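Carbonic anhydrase (Glaciozyma antarctica, PDB 5ZTP) probably catalyses the reversible hydration of carbon dioxide to bicarbonate, as a carbonic anhydrase, probably of the beta class, from a cold-adapted yeast. Local coordinates at residues L25-G30 / E78-R83; E84-H89 / V152-R157; G94-R99 / L125-V130; Q102-V107 / A118-A123. All blocks are in the same frame, centred on the assembly; numbering follows the deposited sequence.

Contact 2 is the buried one. It pairs two parallel strands of the central sheet by a ladder of backbone hydrogen bonds. The other three involve loops, turns or a short helix and are only partly buried. Contact 1 is van der Waals packing alone and lies where helix 66-79 leads into strand 84-90; Arg83 links it to contact 2 through Val152. Contacts 3 and 4 both fall in the chain between strands 84-90 and 152-158, on the far side of the chain's centre from contact 1. Contact 3 mixes aromatic packing with one backbone bond, and contact 4 rests on a histidine. All four touch the second subunit.

Contact 1: L25-G30 / E78-R83; sequences LPLPPG and ELLGTR
Leu80 has the most surface covered in this contact, and it meets the proline-rich loop at two places. Its CD2 methyl lies 3.9 Å from Leu27 CG, and the two leucine side chains meet at a slant. Its CB sits 4.1 Å from Pro29 CD. The first torsion of Leu80 places CG opposite the carbonyl carbon and beside the backbone N (chi1 -53°). This directs the isobutyl group to Leu27, whose own CG is turned away from its backbone N (chi1 -166°).

Pro29 is the second main partner. Its ring lies against the backbone as well as a side chain: Pro29 CD is 3.6 Å from Gly81 N. The next ring atom reaches on to Thr82, with Pro29 CG 4.2 Å from Thr82 CG2. Pro28 adds a more exposed touch, its CB 4.1 Å from Gly81 N.

Residues 78-83 link the helix of a beta-alpha-beta crossover to its second strand. Strand 56-61 runs through helix 66-79 to strand 84-90, with strand 33-38 lying between the two in the sheet. The loop 25-30 leads to that middle strand. The contact therefore packs the approach to one strand against the end of the crossover helix.

The peptide bond between Gly81 and Thr82 is modelled as cis. Thr82 OG1 is hydrogen-bonded to Ser76 OG, back in the helix. His57 of strand 56-61 touches Leu80, Pro29 and Thr82 together. Leu27 packs on Asp40 of the second subunit and lies about 4 Å from a bound sulfate, measured from its side chain.

Contact 2: E84-H89 / V152-R157; sequences EVIVIH and VISGYR
Tyr156 turns its ring toward Ile86, whose CG2 methyl comes within 3.7 Å of Tyr156 CD1 at a slant. Ser154 OG and Val87 O lie at the ring edge, near its plane. The Tyr156 CG sits beside the backbone N (chi1 -70°), and the ring leans back along its strand to Ser154. The carboxylate of Glu84 is a second flat group. The extended Glu84 chain passes Val152, with Glu84 CG 3.4 Å from Val152 CG2. Its OE1 and OE2 accept from Tyr3 N and Ala4 N of the second subunit. Cutting Glu84 back to an alanine would probably leave those two N-H groups without their acceptors and take away most of the side chain that lies against Val152 CG2.

These neighbours in the parallel part of the mixed central sheet, connected by a helix-bearing excursion, form a regular ladder. Val85 N donates to Val152 O at 2.9 Å (171°), and Ser154 N returns a bond to Val85 O at 3.0 Å. Val87 N reaches Ser154 O (176°) and Tyr156 N reaches Val87 O, both at 2.7 Å. The last rung, His89 N to Tyr156 O, is weak.

His89 is held by Gly64 O at NE2 and Ser133 OG at ND1. Strand 84-90 is also bonded to strand 33-38. Helix 130-143 covers the face of Val85, Ile153 and His89. Strand 165-167 lies beyond strand 152-158, antiparallel to it.

Contact 3: G94-R99 / L125-V130; sequences GMLTFR and LEFPDV
Met95 and Leu96 pack on the Phe127 ring in the tight half of this contact. Met95 CB makes an off-centre CH-pi contact, 4.1 Å from the ring centroid. Leu96 CD2 comes to 3.8 Å from Phe127 CD1. The other Leu96 methyl, CD1, meets Val130 CG2 at 3.7 Å, the two side chains crossing nearly at a right angle. The Phe127 CG lies between its backbone N and carbonyl carbon (chi1 48°), which brings the ring alongside Met95 and Leu96. The one hydrogen bond across the contact runs from Phe127 N to Met95 O over 3.1 Å, nearly straight at hydrogen but from above the carbonyl plane, 39° out of it. Glu126 CB and CG also pack closely, on Phe98 O.

Both segments are loops: the first joins strand 84-90 to helix 100-108, the second runs into the start of helix 130-143. Asp129 is the N-cap of that last helix, its OD2 bonded to Glu132 N. Thr97 OG1 donates to Gly94 O at 2.7 Å and closes a turn.

The loose side is the exposed Arg99. Its charged end does not meet that of Glu126, with Arg99 NE 5.4 Å from Glu126 OE2. Arg99 pairs instead with Asp101, while Glu126 OE1 bonds to Ser100 OG. The buried Met95 packs on Arg71 of the second subunit, and the side chain of Met95 lies about 4 Å from a bound sulfate.

Contact 4: Q102-V107 / A118-A123; sequences QLHGLV and AVDSLA
His104 reaches from helix 100-108 to a type I beta turn from Val119 to Leu122, at the far end of helix 116-119. The two short helices belong to the excursion between strands 84-90 and 152-158. Helix 66-79 of the second subunit packs on both segments, through Leu79 on Leu103 and Val74 on Leu122.

The polar link is a single bond. His104 NE2 donates to Leu122 O at 3.0 Å, with 156° at the hydrogen. The acceptor lies only 9° out of the ring plane. With chi1 at -72° the ring leaves beside its own backbone N and reaches across to the turn.

The ring also has a face contact. Asp120 CA stands over its centre, 3.9 Å from the centroid, as a CH-pi contact. The carboxylate of Asp120 does not pair with the ring, and its OD1 has a long, weak ion pair with Lys108.

Apolar packing completes the contact. Val119 CG2 lies 3.7 Å from His104 CB, and Val119 CG1 is 4.0 Å from Val107 CG1. The Val119 side chain thus bridges one turn of the helix. A leucine in place of His104 is likely to leave Leu122 O without this donor and the turn less firmly fixed to the helix.

Just before the turn, Ala118 O accepts both Ser121 N, at 2.9 Å, and the hydroxyl of Ser121.

Contact 1: L25-G30 / E78-R83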
loop_
_atom_site.group_PDB
_atom_site.type_symbol
_atom_site.label_atom_id
_atom_site.label_comp_id
_atom_site.label_asym_id
_atom_site.label_seq_id
_atom_site.Cartn_x
_atom_site.Cartn_y
_atom_site.Cartn_z
ATOM N N LEU A 25 -5.527 -18.640 8.031
ATOM C CA LEU A 25 -4.792 -17.641 8.742
ATOM C C LEU A 25 -5.805 -16.587 9.170
ATOM O O LEU A 25 -6.631 -16.148 8.372
ATOM C CB LEU A 25 -3.791 -17.009 7.803
ATOM C CG LEU A 25 -2.578 -17.817 7.387
ATOM C CD1 LEU A 25 -2.027 -17.248 6.080
ATOM C CD2 LEU A 25 -1.559 -17.697 8.493
ATOM N N PRO A 26 -5.740 -16.148 10.412
ATOM C CA PRO A 26 -6.685 -15.150 10.839
ATOM C C PRO A 26 -6.219 -13.704 10.611
ATOM O O PRO A 26 -5.132 -13.445 10.111
ATOM C CB PRO A 26 -6.786 -15.440 12.327
ATOM C CG PRO A 26 -5.372 -15.807 12.681
ATOM C CD PRO A 26 -4.818 -16.537 11.489
ATOM N N LEU A 27 -7.048 -12.775 11.058
ATOM C CA LEU A 27 -6.874 -11.349 10.809
ATOM C C LEU A 27 -5.624 -10.664 11.401
ATOM O O LEU A 27 -4.901 -10.022 10.657
ATOM C CB LEU A 27 -8.168 -10.625 11.245
ATOM C CG LEU A 27 -8.435 -9.180 10.815
ATOM C CD1 LEU A 27 -7.933 -8.869 9.406
ATOM C CD2 LEU A 27 -9.918 -8.884 10.920
ATOM N N PRO A 28 -5.383 -10.755 12.732
ATOM C CA PRO A 28 -4.287 -9.951 13.273
ATOM C C PRO A 28 -2.971 -10.482 12.778
ATOM O O PRO A 28 -2.789 -11.683 12.823
ATOM C CB PRO A 28 -4.399 -10.116 14.794
ATOM C CG PRO A 28 -5.341 -11.206 15.040
ATOM C CD PRO A 28 -6.075 -11.531 13.776
ATOM N N PRO A 29 -2.054 -9.604 12.290
ATOM C CA PRO A 29 -0.779 -10.102 11.734
ATOM C C PRO A 29 0.103 -10.831 12.750
ATOM O O PRO A 29 0.336 -10.316 13.819
ATOM C CB PRO A 29 -0.073 -8.818 11.243
ATOM C CG PRO A 29 -1.141 -7.792 11.145
ATOM C CD PRO A 29 -2.108 -8.129 12.239
ATOM N N GLY A 30 0.597 -12.005 12.378
ATOM C CA GLY A 30 1.442 -12.819 13.243
ATOM C C GLY A 30 2.704 -12.198 13.828
ATOM O O GLY A 30 2.995 -12.417 15.001
ATOM N N GLU A 78 -4.068 -0.091 16.721
ATOM C CA GLU A 78 -5.107 0.043 17.772
ATOM C C GLU A 78 -6.174 -1.051 17.651
ATOM O O GLU A 78 -6.823 -1.438 18.626
ATOM C CB GLU A 78 -5.806 1.420 17.684
ATOM C CG GLU A 78 -4.887 2.631 17.537
ATOM C CD GLU A 78 -4.182 3.023 18.827
ATOM O OE1 GLU A 78 -4.788 2.951 19.895
ATOM O OE2 GLU A 78 -3.006 3.408 18.789
ATOM N N LEU A 79 -6.353 -1.530 16.428
ATOM C CA LEU A 79 -7.311 -2.582 16.152
ATOM C C LEU A 79 -6.681 -3.963 16.008
ATOM O O LEU A 79 -7.274 -4.937 16.411
ATOM C CB LEU A 79 -8.086 -2.255 14.888
ATOM C CG LEU A 79 -9.524 -1.795 15.150
ATOM C CD1 LEU A 79 -9.626 -0.525 15.989
ATOM C CD2 LEU A 79 -10.183 -1.599 13.803
ATOM N N LEU A 80 -5.490 -4.054 15.440
ATOM C CA LEU A 80 -4.890 -5.352 15.144
ATOM C C LEU A 80 -3.473 -5.471 15.787
ATOM O O LEU A 80 -3.169 -4.724 16.712
ATOM C CB LEU A 80 -4.873 -5.509 13.628
ATOM C CG LEU A 80 -6.269 -5.278 13.009
ATOM C CD1 LEU A 80 -6.217 -4.947 11.525
ATOM C CD2 LEU A 80 -7.143 -6.494 13.257
ATOM N N GLY A 81 -2.629 -6.411 15.339
ATOM C CA GLY A 81 -1.164 -6.432 15.721
ATOM C C GLY A 81 -0.769 -5.391 16.790
ATOM O O GLY A 81 -1.157 -5.542 17.936
ATOM N N THR A 82 0.033 -4.368 16.514
ATOM C CA THR A 82 1.228 -4.351 15.688
ATOM C C THR A 82 2.034 -3.337 16.482
ATOM O O THR A 82 1.579 -2.239 16.752
ATOM C CB THR A 82 1.107 -3.850 14.204
ATOM O OG1 THR A 82 1.056 -2.410 14.115
ATOM C CG2 THR A 82 -0.030 -4.473 13.493
ATOM N N ARG A 83 3.214 -3.715 16.898
ATOM C CA ARG A 83 4.031 -2.801 17.660
ATOM C C ARG A 83 5.371 -2.677 16.976
ATOM O O ARG A 83 6.371 -2.248 17.592
ATOM C CB ARG A 83 4.134 -3.221 19.128
ATOM C CG ARG A 83 4.036 -4.704 19.393
ATOM C CD ARG A 83 4.979 -5.594 18.554
ATOM N NE ARG A 83 6.452 -5.553 18.482
ATOM C CZ ARG A 83 7.314 -5.242 19.431
ATOM N NH1 ARG A 83 8.600 -5.355 19.127
ATOM N NH2 ARG A 83 6.929 -4.796 20.626
#

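Contact 2: E84-H89 / V152-R157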
loop_
_atom_site.group_PDB
_atom_site.type_symbol
_atom_site.label_atom_id
_atom_site.label_comp_id
_atom_site.label_asym_id
_atom_site.label_seq_id
_atom_site.Cartn_x
_atom_site.Cartn_y
_atom_site.Cartn_z
ATOM N N GLU A 84 5.366 -3.004 15.675
ATOM C CA GLU A 84 6.506 -2.733 14.825
ATOM C C GLU A 84 6.120 -2.102 13.515
ATOM O O GLU A 84 5.170 -2.524 12.853
ATOM C CB GLU A 84 7.304 -4.004 14.571
ATOM C CG GLU A 84 8.461 -3.793 13.607
ATOM C CD GLU A 84 9.544 -4.826 13.724
ATOM O OE1 GLU A 84 9.293 -5.911 14.301
ATOM O OE2 GLU A 84 10.649 -4.520 13.227
ATOM N N VAL A 85 6.896 -1.085 13.149
ATOM C CA VAL A 85 6.846 -0.480 11.820
ATOM C C VAL A 85 8.201 -0.535 11.159
ATOM O O VAL A 85 9.177 -0.007 11.685
ATOM C CB VAL A 85 6.421 1.005 11.890
ATOM C CG1 VAL A 85 6.358 1.634 10.491
ATOM C CG2 VAL A 85 5.085 1.121 12.622
ATOM N N ILE A 86 8.248 -1.147 9.989
ATOM C CA ILE A 86 9.397 -1.010 9.093
ATOM C C ILE A 86 9.065 -0.106 7.885
ATOM O O ILE A 86 8.154 -0.439 7.104
ATOM C CB ILE A 86 9.805 -2.375 8.554
ATOM C CG1 ILE A 86 9.955 -3.380 9.704
ATOM C CG2 ILE A 86 11.074 -2.252 7.726
ATOM C CD1 ILE A 86 10.371 -4.778 9.266
ATOM N N VAL A 87 9.780 1.030 7.742
ATOM C CA VAL A 87 9.630 1.958 6.570
ATOM C C VAL A 87 10.584 1.563 5.453
ATOM O O VAL A 87 11.754 1.317 5.688
ATOM C CB VAL A 87 9.874 3.468 6.916
ATOM C CG1 VAL A 87 9.903 4.325 5.667
ATOM C CG2 VAL A 87 8.786 4.027 7.798
ATOM N N ILE A 88 10.085 1.493 4.235
ATOM C CA ILE A 88 10.951 1.230 3.101
ATOM C C ILE A 88 10.696 2.247 2.008
ATOM O O ILE A 88 9.630 2.244 1.357
ATOM C CB ILE A 88 10.764 -0.174 2.501
ATOM C CG1 ILE A 88 10.862 -1.261 3.599
ATOM C CG2 ILE A 88 11.797 -0.408 1.404
ATOM C CD1 ILE A 88 10.348 -2.632 3.176
ATOM N N HIS A 89 11.682 3.134 1.857
ATOM C CA HIS A 89 11.837 3.920 0.634
ATOM C C HIS A 89 12.915 3.306 -0.243
ATOM O O HIS A 89 13.777 2.557 0.226
ATOM C CB HIS A 89 12.196 5.380 0.930
ATOM C CG HIS A 89 11.154 6.098 1.717
ATOM N ND1 HIS A 89 11.330 7.379 2.179
ATOM C CD2 HIS A 89 9.937 5.697 2.154
ATOM C CE1 HIS A 89 10.256 7.741 2.854
ATOM N NE2 HIS A 89 9.399 6.736 2.859
ATOM N N VAL A 152 8.450 -0.209 17.990
ATOM C CA VAL A 152 9.805 -0.202 17.378
ATOM C C VAL A 152 9.619 0.244 15.962
ATOM O O VAL A 152 8.713 -0.230 15.269
ATOM C CB VAL A 152 10.612 -1.552 17.370
ATOM C CG1 VAL A 152 10.380 -2.353 18.642
ATOM C CG2 VAL A 152 10.344 -2.386 16.123
ATOM N N ILE A 153 10.474 1.159 15.543
ATOM C CA ILE A 153 10.354 1.763 14.225
ATOM C C ILE A 153 11.742 1.809 13.585
ATOM O O ILE A 153 12.706 2.254 14.214
ATOM C CB ILE A 153 9.699 3.192 14.285
ATOM C CG1 ILE A 153 8.352 3.163 15.026
ATOM C CG2 ILE A 153 9.449 3.733 12.886
ATOM C CD1 ILE A 153 7.971 4.482 15.649
ATOM N N SER A 154 11.813 1.365 12.335
ATOM C CA SER A 154 13.046 1.347 11.577
ATOM C C SER A 154 12.754 1.693 10.132
ATOM O O SER A 154 11.640 1.562 9.663
ATOM C CB SER A 154 13.750 -0.019 11.676
ATOM O OG SER A 154 12.849 -1.136 11.618
ATOM N N GLY A 155 13.782 2.155 9.439
ATOM C CA GLY A 155 13.660 2.625 8.069
ATOM C C GLY A 155 14.815 2.138 7.212
ATOM O O GLY A 155 16.004 2.215 7.613
ATOM N N TYR A 156 14.452 1.648 6.027
ATOM C CA TYR A 156 15.375 1.000 5.128
ATOM C C TYR A 156 15.235 1.573 3.741
ATOM O O TYR A 156 14.123 1.881 3.301
ATOM C CB TYR A 156 15.078 -0.497 5.063
ATOM C CG TYR A 156 15.434 -1.209 6.337
ATOM C CD1 TYR A 156 14.607 -1.120 7.445
ATOM C CD2 TYR A 156 16.615 -1.947 6.452
ATOM C CE1 TYR A 156 14.944 -1.738 8.647
ATOM C CE2 TYR A 156 16.943 -2.590 7.634
ATOM C CZ TYR A 156 16.111 -2.477 8.742
ATOM O OH TYR A 156 16.430 -3.072 9.952
ATOM N N ARG A 157 16.384 1.731 3.081
ATOM C CA ARG A 157 16.479 2.022 1.665
ATOM C C ARG A 157 16.505 0.709 0.936
ATOM O O ARG A 157 17.509 -0.001 0.971
ATOM C CB ARG A 157 17.781 2.770 1.347
ATOM C CG ARG A 157 18.066 2.924 -0.157
ATOM C CD ARG A 157 19.282 3.798 -0.397
ATOM N NE ARG A 157 20.475 3.088 0.034
ATOM C CZ ARG A 157 21.522 3.631 0.646
ATOM N NH1 ARG A 157 21.571 4.931 0.926
ATOM N NH2 ARG A 157 22.535 2.850 0.993
#

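Contact 3: G94-R99 / L125-V130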
loop_
_atom_site.group_PDB
_atom_site.type_symbol
_atom_site.label_atom_id
_atom_site.label_comp_id
_atom_site.label_asym_id
_atom_site.label_seq_id
_atom_site.Cartn_x
_atom_site.Cartn_y
_atom_site.Cartn_z
ATOM N N GLY A 94 10.116 7.477 -8.110
ATOM C CA GLY A 94 9.389 8.439 -8.958
ATOM C C GLY A 94 9.139 9.776 -8.293
ATOM O O GLY A 94 8.902 10.763 -8.949
ATOM N N MET A 95 9.227 9.784 -6.969
ATOM C CA MET A 95 9.040 10.968 -6.140
ATOM C C MET A 95 10.281 11.861 -6.056
ATOM O O MET A 95 10.220 12.952 -5.473
ATOM C CB MET A 95 8.676 10.517 -4.719
ATOM C CG MET A 95 7.472 9.599 -4.641
ATOM S SD MET A 95 5.983 10.238 -5.419
ATOM C CE MET A 95 5.761 11.820 -4.600
ATOM N N LEU A 96 11.415 11.370 -6.554
ATOM C CA LEU A 96 12.603 12.199 -6.710
ATOM C C LEU A 96 12.448 13.109 -7.946
ATOM O O LEU A 96 13.057 14.156 -8.034
ATOM C CB LEU A 96 13.871 11.332 -6.823
ATOM C CG LEU A 96 14.252 10.448 -5.632
ATOM C CD1 LEU A 96 15.088 9.258 -6.085
ATOM C CD2 LEU A 96 14.949 11.230 -4.518
ATOM N N THR A 97 11.600 12.736 -8.885
ATOM C CA THR A 97 11.639 13.355 -10.189
ATOM C C THR A 97 10.730 14.578 -10.343
ATOM O O THR A 97 10.796 15.237 -11.376
ATOM C CB THR A 97 11.240 12.343 -11.267
ATOM O OG1 THR A 97 9.843 12.030 -11.139
ATOM C CG2 THR A 97 12.081 11.076 -11.146
ATOM N N PHE A 98 9.888 14.901 -9.364
ATOM C CA PHE A 98 8.994 16.052 -9.540
ATOM C C PHE A 98 8.596 16.823 -8.272
ATOM O O PHE A 98 8.921 16.451 -7.135
ATOM C CB PHE A 98 7.724 15.604 -10.273
ATOM C CG PHE A 98 6.738 14.906 -9.386
ATOM C CD1 PHE A 98 6.939 13.589 -8.999
ATOM C CD2 PHE A 98 5.610 15.565 -8.911
ATOM C CE1 PHE A 98 6.031 12.938 -8.174
ATOM C CE2 PHE A 98 4.695 14.908 -8.080
ATOM C CZ PHE A 98 4.917 13.591 -7.707
ATOM N N ARG A 99 7.883 17.921 -8.521
ATOM C CA ARG A 99 7.377 18.792 -7.480
ATOM C C ARG A 99 5.890 18.924 -7.645
ATOM O O ARG A 99 5.371 18.719 -8.726
ATOM C CB ARG A 99 8.018 20.154 -7.585
ATOM C CG ARG A 99 8.385 20.753 -6.243
ATOM C CD ARG A 99 9.224 22.009 -6.456
ATOM N NE ARG A 99 8.580 22.869 -7.447
ATOM C CZ ARG A 99 9.210 23.614 -8.356
ATOM N NH1 ARG A 99 10.532 23.640 -8.430
ATOM N NH2 ARG A 99 8.502 24.337 -9.218
ATOM N N LEU A 125 3.762 14.984 -1.765
ATOM C CA LEU A 125 4.711 14.416 -0.804
ATOM C C LEU A 125 6.030 13.907 -1.474
ATOM O O LEU A 125 6.651 12.950 -1.014
ATOM C CB LEU A 125 4.068 13.277 0.003
ATOM C CG LEU A 125 2.848 13.294 0.946
ATOM C CD1 LEU A 125 2.060 14.561 0.857
ATOM C CD2 LEU A 125 1.972 12.084 0.739
ATOM N N GLU A 126 6.465 14.593 -2.538
ATOM C CA GLU A 126 7.771 14.392 -3.175
ATOM C C GLU A 126 8.935 14.606 -2.193
ATOM O O GLU A 126 8.778 15.178 -1.115
ATOM C CB GLU A 126 7.890 15.320 -4.395
ATOM C CG GLU A 126 8.074 16.809 -4.090
ATOM C CD GLU A 126 6.802 17.607 -4.077
ATOM O OE1 GLU A 126 5.726 17.027 -3.873
ATOM O OE2 GLU A 126 6.905 18.834 -4.281
ATOM N N PHE A 127 10.100 14.097 -2.561
ATOM C CA PHE A 127 11.299 14.317 -1.777
ATOM C C PHE A 127 12.510 14.407 -2.679
ATOM O O PHE A 127 12.539 13.822 -3.768
ATOM C CB PHE A 127 11.515 13.243 -0.686
ATOM C CG PHE A 127 11.365 11.794 -1.160
ATOM C CD1 PHE A 127 12.468 11.076 -1.669
ATOM C CD2 PHE A 127 10.138 11.130 -1.051
ATOM C CE1 PHE A 127 12.333 9.758 -2.094
ATOM C CE2 PHE A 127 10.005 9.816 -1.474
ATOM C CZ PHE A 127 11.103 9.126 -1.989
ATOM N N PRO A 128 13.517 15.167 -2.233
ATOM C CA PRO A 128 14.717 15.290 -3.015
ATOM C C PRO A 128 15.760 14.207 -2.669
ATOM O O PRO A 128 16.658 13.960 -3.448
ATOM C CB PRO A 128 15.193 16.698 -2.637
ATOM C CG PRO A 128 14.829 16.820 -1.186
ATOM C CD PRO A 128 13.570 16.018 -1.016
ATOM N N ASP A 129 15.667 13.573 -1.511
ATOM C CA ASP A 129 16.715 12.642 -1.087
ATOM C C ASP A 129 16.077 11.387 -0.511
ATOM O O ASP A 129 15.163 11.481 0.334
ATOM C CB ASP A 129 17.638 13.295 -0.040
ATOM C CG ASP A 129 18.828 12.424 0.318
ATOM O OD1 ASP A 129 19.805 12.466 -0.453
ATOM O OD2 ASP A 129 18.814 11.720 1.360
ATOM N N VAL A 130 16.580 10.227 -0.945
ATOM C CA VAL A 130 15.980 8.964 -0.552
ATOM C C VAL A 130 16.205 8.715 0.912
ATOM O O VAL A 130 15.297 8.320 1.611
ATOM C CB VAL A 130 16.527 7.788 -1.345
ATOM C CG1 VAL A 130 16.040 6.472 -0.759
ATOM C CG2 VAL A 130 16.126 7.919 -2.803
#

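Contact 4: Q102-V107 / A118-A123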
loop_
_atom_site.group_PDB
_atom_site.type_symbol
_atom_site.label_atom_id
_atom_site.label_comp_id
_atom_site.label_asym_id
_atom_site.label_seq_id
_atom_site.Cartn_x
_atom_site.Cartn_y
_atom_site.Cartn_z
ATOM N N GLN A 102 4.448 21.155 -10.323
ATOM C CA GLN A 102 4.693 20.627 -11.679
ATOM C C GLN A 102 3.633 19.617 -12.042
ATOM O O GLN A 102 3.087 19.656 -13.159
ATOM C CB GLN A 102 6.043 19.941 -11.819
ATOM C CG GLN A 102 7.239 20.745 -11.352
ATOM C CD GLN A 102 8.520 19.963 -11.505
ATOM O OE1 GLN A 102 8.664 18.848 -10.984
ATOM N NE2 GLN A 102 9.461 20.534 -12.225
ATOM N N LEU A 103 3.335 18.719 -11.095
ATOM C CA LEU A 103 2.308 17.721 -11.313
ATOM C C LEU A 103 0.930 18.357 -11.483
ATOM O O LEU A 103 0.164 17.943 -12.364
ATOM C CB LEU A 103 2.250 16.706 -10.177
ATOM C CG LEU A 103 1.086 15.693 -10.371
ATOM C CD1 LEU A 103 1.599 14.277 -10.231
ATOM C CD2 LEU A 103 -0.111 15.913 -9.441
ATOM N N HIS A 104 0.617 19.336 -10.636
ATOM C CA HIS A 104 -0.639 20.056 -10.749
ATOM C C HIS A 104 -0.859 20.574 -12.164
ATOM O O HIS A 104 -1.888 20.278 -12.783
ATOM C CB HIS A 104 -0.684 21.232 -9.774
ATOM C CG HIS A 104 -0.830 20.817 -8.358
ATOM N ND1 HIS A 104 -0.677 21.690 -7.316
ATOM C CD2 HIS A 104 -1.067 19.603 -7.809
ATOM C CE1 HIS A 104 -0.833 21.034 -6.178
ATOM N NE2 HIS A 104 -1.068 19.764 -6.451
ATOM N N GLY A 105 0.122 21.341 -12.655
ATOM C CA GLY A 105 0.074 21.949 -13.988
ATOM C C GLY A 105 -0.038 20.939 -15.116
ATOM O O GLY A 105 -0.535 21.262 -16.214
ATOM N N LEU A 106 0.421 19.716 -14.842
ATOM C CA LEU A 106 0.375 18.624 -15.812
ATOM C C LEU A 106 -1.024 18.089 -15.944
ATOM O O LEU A 106 -1.609 18.107 -17.017
ATOM C CB LEU A 106 1.282 17.501 -15.342
ATOM C CG LEU A 106 1.695 16.462 -16.352
ATOM C CD1 LEU A 106 2.508 17.104 -17.451
ATOM C CD2 LEU A 106 2.549 15.444 -15.622
ATOM N N VAL A 107 -1.559 17.645 -14.818
ATOM C CA VAL A 107 -2.874 17.082 -14.768
ATOM C C VAL A 107 -3.874 18.124 -15.240
ATOM O O VAL A 107 -4.908 17.778 -15.829
ATOM C CB VAL A 107 -3.192 16.615 -13.339
ATOM C CG1 VAL A 107 -4.640 16.150 -13.204
ATOM C CG2 VAL A 107 -2.242 15.496 -12.966
ATOM N N ALA A 118 -9.491 20.658 -7.720
ATOM C CA ALA A 118 -9.296 19.335 -7.134
ATOM C C ALA A 118 -7.810 18.972 -7.198
ATOM O O ALA A 118 -7.195 18.667 -6.171
ATOM C CB ALA A 118 -10.155 18.310 -7.855
ATOM N N VAL A 119 -7.222 19.075 -8.398
ATOM C CA VAL A 119 -5.787 18.749 -8.599
ATOM C C VAL A 119 -4.942 19.524 -7.603
ATOM O O VAL A 119 -4.019 18.973 -7.018
ATOM C CB VAL A 119 -5.238 18.928 -10.063
ATOM C CG1 VAL A 119 -6.332 19.154 -11.099
ATOM C CG2 VAL A 119 -4.214 20.048 -10.164
ATOM N N ASP A 120 -5.292 20.799 -7.416
ATOM C CA ASP A 120 -4.536 21.753 -6.608
ATOM C C ASP A 120 -4.559 21.426 -5.130
ATOM O O ASP A 120 -3.727 21.926 -4.382
ATOM C CB ASP A 120 -5.110 23.153 -6.788
ATOM C CG ASP A 120 -4.564 23.892 -8.015
ATOM O OD1 ASP A 120 -3.845 23.336 -8.880
ATOM O OD2 ASP A 120 -4.868 25.091 -8.082
ATOM N N SER A 121 -5.499 20.582 -4.714
ATOM C CA SER A 121 -5.578 20.117 -3.330
ATOM C C SER A 121 -4.754 18.874 -2.972
ATOM O O SER A 121 -4.744 18.460 -1.824
ATOM C CB SER A 121 -7.042 19.862 -2.963
ATOM O OG SER A 121 -7.599 18.762 -3.660
ATOM N N LEU A 122 -4.063 18.285 -3.937
ATOM C CA LEU A 122 -3.150 17.142 -3.664
ATOM C C LEU A 122 -1.739 17.538 -3.235
ATOM O O LEU A 122 -0.968 18.063 -4.037
ATOM C CB LEU A 122 -2.965 16.295 -4.921
ATOM C CG LEU A 122 -4.152 15.453 -5.362
ATOM C CD1 LEU A 122 -3.734 14.779 -6.660
ATOM C CD2 LEU A 122 -4.568 14.436 -4.288
ATOM N N ALA A 123 -1.385 17.272 -1.989
ATOM C CA ALA A 123 0.005 17.354 -1.617
ATOM C C ALA A 123 0.580 16.036 -2.098
ATOM O O ALA A 123 0.154 14.963 -1.626
ATOM C CB ALA A 123 0.167 17.525 -0.120
#